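FAD-binding PCMH-type domain-containing protein (Gibberella zeae, PDB 6YJO) probably oxidises oligosaccharides with the help of a covalently bound FAD, as a member of the oxygen-dependent FAD-linked oxidoreductase family. Local coordinates at residues Met275-Pro281 and Trp380-Leu386; Leu465-Val471 and Pro498-Arg502. All blocks are in the same frame, centred on the assembly; numbering follows the deposited sequence.

Downstream of the N-terminal region that supplies most of the residues binding the FAD, the chain enters a seven-stranded antiparallel sheet. Contact 1 joins two neighbouring strands of it, 273-280 and 380-386, and so closes a loop of 98 intervening residues that includes strand 346-352 and helix 357-371. The chain then passes through strand 417-423 before contact 2 opens. This second contact closes a shorter loop, 26 residues that include the end of helix 467-475 and the whole of helix 479-489, and ties the start of the former helix to the C-terminal segment 498-502. The two loops follow in series, neither nested nor crossed, and their contacts lie about 26 Å apart between centres.

Contact 1: Met275-Pro281 and Trp380-Leu386; sequences MQIYMGP and WYILIDL
Ile277 and Ile384 pack side by side on the apolar face of an antiparallel strand pair, CG2 of Ile277 lying 3.7 Å from CB of Ile384. Met279 extends this layer: its chain, bent at the last torsion, crosses Ile384 and brings SD of Met279 to 4.0 Å from CD1 of Ile384. Two hydrogen-bonded pairs, Ile277 with Ile384 and Met279 with Ile382, fix the register, and Leu386 N donates to Met275 O beyond them. Beside that bond, CE of Met275 touches CD1 of Leu386 at 3.5 Å. Where the strand pair finishes, Pro281 ends the layer by putting CD over the six-membered ring of Trp380, a CH-pi contact 4.3 Å from its centroid.

The other face is more polar and, toward Tyr278, Tyr381 and Leu383, partly open to solvent. The rings of Tyr278 and Tyr381 are nearly parallel, planes at 21°, but displaced until little of one lies over the other, with centroids 6.0 Å apart; the touching is done by CE2 of Tyr278 against CB of Tyr381. CD2 of Leu383 lies at the edge of the Tyr278 ring. Deeper in, Gln276 NE2 gives a bent hydrogen bond to Asp385 OD1, 2.7 Å away and met from above the carboxylate plane, while Gln287 holds OE1.

Asp385 also meets Tyr176, an FAD-binding residue. Strands 283-290 and 417-423 flank the pair, and helices 252-268 and 357-371 cover the isoleucine face.

Contact 2: Leu465-Val471 and Pro498-Arg502; sequences LSNEEAV and PQGIR
Asn467 lays its amide almost flat against the guanidinium of Arg502, the two planes 12° apart and ND2 centred 3.3 Å above the guanidinium plane. In this face-on position both hydrogens of the amide nitrogen point along the amide plane, past the arginine, to backbone carbonyls. Asn467 ND2 lies 2.9 Å from Gly500 O, on a lone pair of that carbonyl, and 3.1 Å from Pro498 O, where it is tilted 29° from the carbonyl plane. Two bonds therefore hold the amide flat and fix which end carries the nitrogen. With CG anti to the backbone N (chi1 -180°), the side chain reaches across to the loop, and OD1 of Asn467 rests 3.5 Å from CG of Arg502. The guanidinium is itself placed by a bond from its NH1 to Asn497 O.

Asn467 is the first residue of helix 467-475, in the berberine-like C-terminal region of this FAD-linked oxidase family. Ser466 is the N-cap: its OG accepts from Glu469 N at 3.2 Å.

One turn further on, Ala470 presents its methyl to the aliphatic part of Gln499, CB lying 3.4 Å from CG. The glutamine chain runs extended beyond CG past this methyl, and its amide is satisfied at both ends, OE1 by Tyr474 OH and NE2 by Asp462 O. Val471 uses one branch: CG1, beside the backbone N, leans over the Gln499 carbonyl at 3.5 Å and also meets CD1 of Ile501 more loosely, at 4.2 Å. Beyond them, helix 479-489 packs against both Val471 and Ile501, through Leu479 and Leu482 respectively, while Phe107 touches Pro498 and Gln499.

Contact 1: Met275-Pro281 and Trp380-Leu386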
ATOM      1  N   MET A 275      12.649   7.584   7.402  1.00 48.98           N
ATOM      2  CA  MET A 275      13.730   6.611   7.333  1.00 50.20           C
ATOM      3  C   MET A 275      13.187   5.203   7.145  1.00 46.28           C
ATOM      4  O   MET A 275      12.087   4.880   7.599  1.00 46.73           O
ATOM      5  CB  MET A 275      14.584   6.654   8.605  1.00 55.02           C
ATOM      6  CG  MET A 275      16.061   6.439   8.359  1.00 59.40           C
ATOM      7  SD  MET A 275      17.059   6.837   9.804  1.00 65.58           S
ATOM      8  CE  MET A 275      16.859   5.340  10.761  1.00 63.92           C
ATOM      9  N   GLN A 276      13.984   4.375   6.466  1.00 45.53           N
ATOM     10  CA  GLN A 276      13.824   2.927   6.436  1.00 45.42           C
ATOM     11  C   GLN A 276      15.220   2.316   6.367  1.00 47.48           C
ATOM     12  O   GLN A 276      16.208   3.016   6.128  1.00 48.23           O
ATOM     13  CB  GLN A 276      12.948   2.481   5.257  1.00 45.36           C
ATOM     14  CG  GLN A 276      13.690   2.290   3.938  1.00 46.54           C
ATOM     15  CD  GLN A 276      12.781   1.931   2.771  1.00 46.00           C
ATOM     16  OE1 GLN A 276      13.228   1.869   1.626  1.00 46.51           O
ATOM     17  NE2 GLN A 276      11.505   1.684   3.052  1.00 46.25           N
ATOM     18  N   ILE A 277      15.305   1.005   6.599  1.00 46.41           N
ATOM     19  CA  ILE A 277      16.554   0.268   6.422  1.00 47.31           C
ATOM     20  C   ILE A 277      16.302  -0.925   5.515  1.00 44.36           C
ATOM     21  O   ILE A 277      15.551  -1.836   5.875  1.00 42.49           O
ATOM     22  CB  ILE A 277      17.168  -0.194   7.757  1.00 48.22           C
ATOM     23  CG1 ILE A 277      18.460  -0.976   7.475  1.00 49.61           C
ATOM     24  CG2 ILE A 277      16.188  -1.047   8.555  1.00 46.10           C
ATOM     25  CD1 ILE A 277      19.247  -1.344   8.705  1.00 50.48           C
ATOM     26  N   TYR A 278      16.942  -0.920   4.349  1.00 44.98           N
ATOM     27  CA  TYR A 278      17.010  -2.101   3.501  1.00 45.97           C
ATOM     28  C   TYR A 278      18.011  -3.088   4.088  1.00 47.19           C
ATOM     29  O   TYR A 278      19.161  -2.727   4.361  1.00 47.33           O
ATOM     30  CB  TYR A 278      17.428  -1.692   2.083  1.00 48.03           C
ATOM     31  CG  TYR A 278      17.934  -2.823   1.210  1.00 50.62           C
ATOM     32  CD1 TYR A 278      19.233  -3.305   1.340  1.00 53.04           C
ATOM     33  CD2 TYR A 278      17.125  -3.388   0.234  1.00 51.24           C
ATOM     34  CE1 TYR A 278      19.698  -4.332   0.545  1.00 53.91           C
ATOM     35  CE2 TYR A 278      17.586  -4.412  -0.569  1.00 52.90           C
ATOM     36  CZ  TYR A 278      18.873  -4.881  -0.409  1.00 54.42           C
ATOM     37  OH  TYR A 278      19.336  -5.904  -1.206  1.00 56.59           O
ATOM     38  N   MET A 279      17.576  -4.328   4.296  1.00 47.27           N
ATOM     39  CA  MET A 279      18.473  -5.416   4.666  1.00 46.19           C
ATOM     40  C   MET A 279      18.400  -6.483   3.587  1.00 44.09           C
ATOM     41  O   MET A 279      17.319  -7.007   3.299  1.00 42.25           O
ATOM     42  CB  MET A 279      18.109  -6.011   6.023  1.00 46.61           C
ATOM     43  CG  MET A 279      17.903  -4.992   7.121  1.00 47.64           C
ATOM     44  SD  MET A 279      17.669  -5.750   8.743  1.00 50.83           S
ATOM     45  CE  MET A 279      19.217  -6.624   8.958  1.00 51.02           C
ATOM     46  N   GLY A 280      19.549  -6.800   2.997  1.00 44.13           N
ATOM     47  CA  GLY A 280      19.634  -7.823   1.984  1.00 44.81           C
ATOM     48  C   GLY A 280      20.641  -8.892   2.351  1.00 47.02           C
ATOM     49  O   GLY A 280      21.245  -8.869   3.428  1.00 46.51           O
ATOM     50  N   PRO A 281      20.844  -9.856   1.451  1.00 49.82           N
ATOM     51  CA  PRO A 281      21.721 -10.990   1.777  1.00 51.66           C
ATOM     52  C   PRO A 281      23.189 -10.626   1.926  1.00 52.69           C
ATOM     53  O   PRO A 281      23.935 -11.408   2.529  1.00 53.27           O
ATOM     54  CB  PRO A 281      21.507 -11.947   0.597  1.00 53.48           C
ATOM     55  CG  PRO A 281      21.042 -11.065  -0.527  1.00 53.22           C
ATOM     56  CD  PRO A 281      20.213 -10.002   0.127  1.00 51.31           C
ATOM     57  N   TRP A 380      16.069 -12.462  -1.689  1.00 48.98           N
ATOM     58  CA  TRP A 380      15.137 -11.757  -0.823  1.00 46.63           C
ATOM     59  C   TRP A 380      15.727 -10.409  -0.428  1.00 43.91           C
ATOM     60  O   TRP A 380      16.898 -10.117  -0.687  1.00 42.65           O
ATOM     61  CB  TRP A 380      14.820 -12.578   0.436  1.00 47.08           C
ATOM     62  CG  TRP A 380      16.050 -12.999   1.197  1.00 48.13           C
ATOM     63  CD1 TRP A 380      16.700 -14.194   1.101  1.00 50.22           C
ATOM     64  CD2 TRP A 380      16.781 -12.222   2.159  1.00 49.03           C
ATOM     65  NE1 TRP A 380      17.788 -14.214   1.941  1.00 52.13           N
ATOM     66  CE2 TRP A 380      17.861 -13.015   2.601  1.00 50.36           C
ATOM     67  CE3 TRP A 380      16.629 -10.935   2.688  1.00 47.05           C
ATOM     68  CZ2 TRP A 380      18.781 -12.564   3.547  1.00 49.40           C
ATOM     69  CZ3 TRP A 380      17.545 -10.490   3.628  1.00 46.70           C
ATOM     70  CH2 TRP A 380      18.606 -11.303   4.047  1.00 48.16           C
ATOM     71  N   TYR A 381      14.889  -9.580   0.193  1.00 43.63           N
ATOM     72  CA  TYR A 381      15.328  -8.359   0.856  1.00 43.69           C
ATOM     73  C   TYR A 381      14.247  -7.960   1.855  1.00 42.34           C
ATOM     74  O   TYR A 381      13.127  -8.472   1.821  1.00 40.65           O
ATOM     75  CB  TYR A 381      15.614  -7.229  -0.144  1.00 44.15           C
ATOM     76  CG  TYR A 381      14.397  -6.699  -0.862  1.00 46.71           C
ATOM     77  CD1 TYR A 381      13.579  -5.743  -0.272  1.00 48.30           C
ATOM     78  CD2 TYR A 381      14.071  -7.142  -2.138  1.00 48.21           C
ATOM     79  CE1 TYR A 381      12.464  -5.251  -0.929  1.00 49.31           C
ATOM     80  CE2 TYR A 381      12.960  -6.656  -2.801  1.00 49.19           C
ATOM     81  CZ  TYR A 381      12.162  -5.714  -2.196  1.00 50.63           C
ATOM     82  OH  TYR A 381      11.057  -5.237  -2.864  1.00 52.67           O
ATOM     83  N   ILE A 382      14.598  -7.034   2.744  1.00 43.34           N
ATOM     84  CA  ILE A 382      13.716  -6.624   3.832  1.00 44.05           C
ATOM     85  C   ILE A 382      13.753  -5.106   3.968  1.00 44.37           C
ATOM     86  O   ILE A 382      14.825  -4.495   3.921  1.00 45.06           O
ATOM     87  CB  ILE A 382      14.117  -7.303   5.159  1.00 45.92           C
ATOM     88  CG1 ILE A 382      13.956  -8.821   5.037  1.00 46.81           C
ATOM     89  CG2 ILE A 382      13.288  -6.748   6.320  1.00 46.62           C
ATOM     90  CD1 ILE A 382      14.451  -9.608   6.237  1.00 48.22           C
ATOM     91  N   LEU A 383      12.579  -4.501   4.147  1.00 44.67           N
ATOM     92  CA  LEU A 383      12.441  -3.060   4.337  1.00 44.48           C
ATOM     93  C   LEU A 383      11.732  -2.811   5.661  1.00 45.93           C
ATOM     94  O   LEU A 383      10.596  -3.261   5.854  1.00 45.96           O
ATOM     95  CB  LEU A 383      11.661  -2.421   3.185  1.00 43.02           C
ATOM     96  CG  LEU A 383      12.269  -2.544   1.787  1.00 42.20           C
ATOM     97  CD1 LEU A 383      11.430  -1.796   0.766  1.00 40.87           C
ATOM     98  CD2 LEU A 383      13.697  -2.040   1.780  1.00 43.36           C
ATOM     99  N   ILE A 384      12.401  -2.103   6.569  1.00 47.21           N
ATOM    100  CA  ILE A 384      11.860  -1.774   7.883  1.00 46.06           C
ATOM    101  C   ILE A 384      11.725  -0.258   7.942  1.00 46.24           C
ATOM    102  O   ILE A 384      12.707   0.454   8.175  1.00 48.16           O
ATOM    103  CB  ILE A 384      12.740  -2.292   9.025  1.00 44.90           C
ATOM    104  CG1 ILE A 384      13.310  -3.666   8.678  1.00 44.99           C
ATOM    105  CG2 ILE A 384      11.938  -2.367  10.314  1.00 46.42           C
ATOM    106  CD1 ILE A 384      14.077  -4.308   9.815  1.00 45.75           C
ATOM    107  N   ASP A 385      10.512   0.243   7.730  1.00 46.11           N
ATOM    108  CA  ASP A 385      10.256   1.671   7.835  1.00 47.36           C
ATOM    109  C   ASP A 385      10.085   2.070   9.293  1.00 48.46           C
ATOM    110  O   ASP A 385       9.528   1.318  10.097  1.00 49.04           O
ATOM    111  CB  ASP A 385       8.999   2.047   7.052  1.00 50.06           C
ATOM    112  CG  ASP A 385       9.172   1.892   5.556  1.00 54.50           C
ATOM    113  OD1 ASP A 385       9.863   2.734   4.945  1.00 56.54           O
ATOM    114  OD2 ASP A 385       8.615   0.928   4.990  1.00 56.73           O
ATOM    115  N   LEU A 386      10.575   3.258   9.635  1.00 48.63           N
ATOM    116  CA  LEU A 386      10.225   3.879  10.907  1.00 49.46           C
ATOM    117  C   LEU A 386       8.846   4.507  10.739  1.00 48.57           C
ATOM    118  O   LEU A 386       8.689   5.510  10.034  1.00 48.11           O
ATOM    119  CB  LEU A 386      11.284   4.896  11.321  1.00 49.57           C
ATOM    120  CG  LEU A 386      12.708   4.333  11.429  1.00 49.25           C
ATOM    121  CD1 LEU A 386      13.621   5.303  12.172  1.00 50.99           C
ATOM    122  CD2 LEU A 386      12.723   2.957  12.099  1.00 49.31           C
TER

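Contact 2: Leu465-Val471 and Pro498-Arg502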
ATOM      1  N   LEU A 465      -2.001 -16.298   3.474  1.00 58.35           N
ATOM      2  CA  LEU A 465      -2.727 -16.263   4.736  1.00 58.61           C
ATOM      3  C   LEU A 465      -4.184 -16.672   4.565  1.00 58.60           C
ATOM      4  O   LEU A 465      -4.824 -16.343   3.562  1.00 58.54           O
ATOM      5  CB  LEU A 465      -2.658 -14.865   5.350  1.00 56.05           C
ATOM      6  CG  LEU A 465      -1.322 -14.507   5.994  1.00 57.10           C
ATOM      7  CD1 LEU A 465      -1.372 -13.103   6.557  1.00 56.01           C
ATOM      8  CD2 LEU A 465      -0.971 -15.510   7.084  1.00 59.25           C
ATOM      9  N   SER A 466      -4.701 -17.394   5.558  1.00 59.82           N
ATOM     10  CA  SER A 466      -6.128 -17.677   5.612  1.00 60.24           C
ATOM     11  C   SER A 466      -6.897 -16.385   5.846  1.00 57.97           C
ATOM     12  O   SER A 466      -6.418 -15.474   6.527  1.00 57.65           O
ATOM     13  CB  SER A 466      -6.433 -18.685   6.723  1.00 61.36           C
ATOM     14  OG  SER A 466      -6.162 -18.132   8.003  1.00 60.55           O
ATOM     15  N   ASN A 467      -8.089 -16.297   5.251  1.00 56.82           N
ATOM     16  CA  ASN A 467      -8.938 -15.129   5.462  1.00 55.34           C
ATOM     17  C   ASN A 467      -9.025 -14.767   6.941  1.00 55.93           C
ATOM     18  O   ASN A 467      -8.883 -13.597   7.307  1.00 54.80           O
ATOM     19  CB  ASN A 467     -10.331 -15.387   4.884  1.00 56.55           C
ATOM     20  CG  ASN A 467     -11.270 -14.211   5.062  1.00 55.30           C
ATOM     21  OD1 ASN A 467     -11.932 -14.081   6.094  1.00 54.95           O
ATOM     22  ND2 ASN A 467     -11.346 -13.353   4.045  1.00 52.95           N
ATOM     23  N   GLU A 468      -9.238 -15.758   7.812  1.00 59.74           N
ATOM     24  CA  GLU A 468      -9.330 -15.459   9.241  1.00 61.72           C
ATOM     25  C   GLU A 468      -8.053 -14.803   9.752  1.00 62.20           C
ATOM     26  O   GLU A 468      -8.113 -13.812  10.489  1.00 61.89           O
ATOM     27  CB  GLU A 468      -9.653 -16.724  10.054  1.00 65.02           C
ATOM     28  CG  GLU A 468      -9.157 -18.064   9.497  1.00 66.88           C
ATOM     29  CD  GLU A 468      -8.698 -19.029  10.593  1.00 67.56           C
ATOM     30  OE1 GLU A 468      -7.784 -19.847  10.345  1.00 66.68           O
ATOM     31  OE2 GLU A 468      -9.250 -18.962  11.711  1.00 68.26           O
ATOM     32  N   GLU A 469      -6.887 -15.325   9.362  1.00 62.06           N
ATOM     33  CA  GLU A 469      -5.633 -14.758   9.850  1.00 59.88           C
ATOM     34  C   GLU A 469      -5.351 -13.408   9.207  1.00 55.14           C
ATOM     35  O   GLU A 469      -4.920 -12.466   9.886  1.00 52.23           O
ATOM     36  CB  GLU A 469      -4.481 -15.724   9.583  1.00 61.89           C
ATOM     37  CG  GLU A 469      -3.114 -15.222  10.036  1.00 63.64           C
ATOM     38  CD  GLU A 469      -2.967 -15.192  11.547  1.00 68.50           C
ATOM     39  OE1 GLU A 469      -3.952 -15.517  12.250  1.00 71.42           O
ATOM     40  OE2 GLU A 469      -1.866 -14.851  12.034  1.00 68.86           O
ATOM     41  N   ALA A 470      -5.588 -13.292   7.900  1.00 54.36           N
ATOM     42  CA  ALA A 470      -5.262 -12.055   7.199  1.00 53.15           C
ATOM     43  C   ALA A 470      -6.072 -10.886   7.747  1.00 52.34           C
ATOM     44  O   ALA A 470      -5.515  -9.838   8.090  1.00 52.34           O
ATOM     45  CB  ALA A 470      -5.508 -12.219   5.700  1.00 53.50           C
ATOM     46  N   VAL A 471      -7.394 -11.050   7.840  1.00 51.36           N
ATOM     47  CA  VAL A 471      -8.225  -9.942   8.298  1.00 50.30           C
ATOM     48  C   VAL A 471      -7.976  -9.657   9.776  1.00 48.34           C
ATOM     49  O   VAL A 471      -8.123  -8.513  10.225  1.00 45.90           O
ATOM     50  CB  VAL A 471      -9.716 -10.223   8.011  1.00 52.77           C
ATOM     51  CG1 VAL A 471      -9.943 -10.404   6.511  1.00 53.48           C
ATOM     52  CG2 VAL A 471     -10.223 -11.440   8.785  1.00 53.67           C
ATOM     53  N   PRO A 498      -9.898 -12.996  -1.907  1.00 47.22           N
ATOM     54  CA  PRO A 498      -9.490 -14.014  -0.924  1.00 48.17           C
ATOM     55  C   PRO A 498      -9.390 -13.513   0.508  1.00 48.33           C
ATOM     56  O   PRO A 498      -9.824 -14.218   1.429  1.00 50.17           O
ATOM     57  CB  PRO A 498      -8.132 -14.471  -1.465  1.00 47.63           C
ATOM     58  CG  PRO A 498      -8.265 -14.309  -2.940  1.00 48.41           C
ATOM     59  CD  PRO A 498      -9.102 -13.075  -3.142  1.00 45.68           C
ATOM     60  N   GLN A 499      -8.835 -12.321   0.732  1.00 47.90           N
ATOM     61  CA  GLN A 499      -8.662 -11.783   2.077  1.00 46.30           C
ATOM     62  C   GLN A 499      -9.608 -10.619   2.347  1.00 45.81           C
ATOM     63  O   GLN A 499      -9.299  -9.726   3.140  1.00 47.36           O
ATOM     64  CB  GLN A 499      -7.208 -11.373   2.291  1.00 44.96           C
ATOM     65  CG  GLN A 499      -6.297 -12.580   2.424  1.00 47.83           C
ATOM     66  CD  GLN A 499      -4.821 -12.256   2.280  1.00 48.28           C
ATOM     67  OE1 GLN A 499      -4.409 -11.099   2.374  1.00 47.08           O
ATOM     68  NE2 GLN A 499      -4.016 -13.287   2.048  1.00 48.64           N
ATOM     69  N   GLY A 500     -10.782 -10.639   1.716  1.00 44.79           N
ATOM     70  CA  GLY A 500     -11.734  -9.567   1.887  1.00 41.93           C
ATOM     71  C   GLY A 500     -12.551  -9.716   3.155  1.00 42.65           C
ATOM     72  O   GLY A 500     -12.589 -10.773   3.783  1.00 44.06           O
ATOM     73  N   ILE A 501     -13.201  -8.621   3.546  1.00 41.86           N
ATOM     74  CA  ILE A 501     -14.095  -8.664   4.694  1.00 46.35           C
ATOM     75  C   ILE A 501     -15.300  -9.534   4.359  1.00 48.34           C
ATOM     76  O   ILE A 501     -15.994  -9.310   3.359  1.00 48.92           O
ATOM     77  CB  ILE A 501     -14.530  -7.247   5.095  1.00 43.78           C
ATOM     78  CG1 ILE A 501     -13.310  -6.358   5.377  1.00 42.68           C
ATOM     79  CG2 ILE A 501     -15.464  -7.299   6.303  1.00 44.90           C
ATOM     80  CD1 ILE A 501     -12.329  -6.927   6.382  1.00 42.68           C
ATOM     81  N   ARG A 502     -15.556 -10.532   5.200  1.00 50.40           N
ATOM     82  CA  ARG A 502     -16.692 -11.431   5.028  1.00 53.60           C
ATOM     83  C   ARG A 502     -17.898 -10.891   5.786  1.00 53.84           C
ATOM     84  O   ARG A 502     -17.761 -10.505   6.952  1.00 53.50           O
ATOM     85  CB  ARG A 502     -16.350 -12.826   5.534  1.00 55.58           C
ATOM     86  CG  ARG A 502     -15.143 -13.448   4.847  1.00 56.09           C
ATOM     87  CD  ARG A 502     -15.480 -13.886   3.428  1.00 56.39           C
ATOM     88  NE  ARG A 502     -14.388 -14.642   2.809  1.00 56.58           N
ATOM     89  CZ  ARG A 502     -13.696 -14.255   1.738  1.00 56.24           C
ATOM     90  NH1 ARG A 502     -13.962 -13.108   1.121  1.00 56.76           N
ATOM     91  NH2 ARG A 502     -12.727 -15.035   1.271  1.00 55.07           N
TER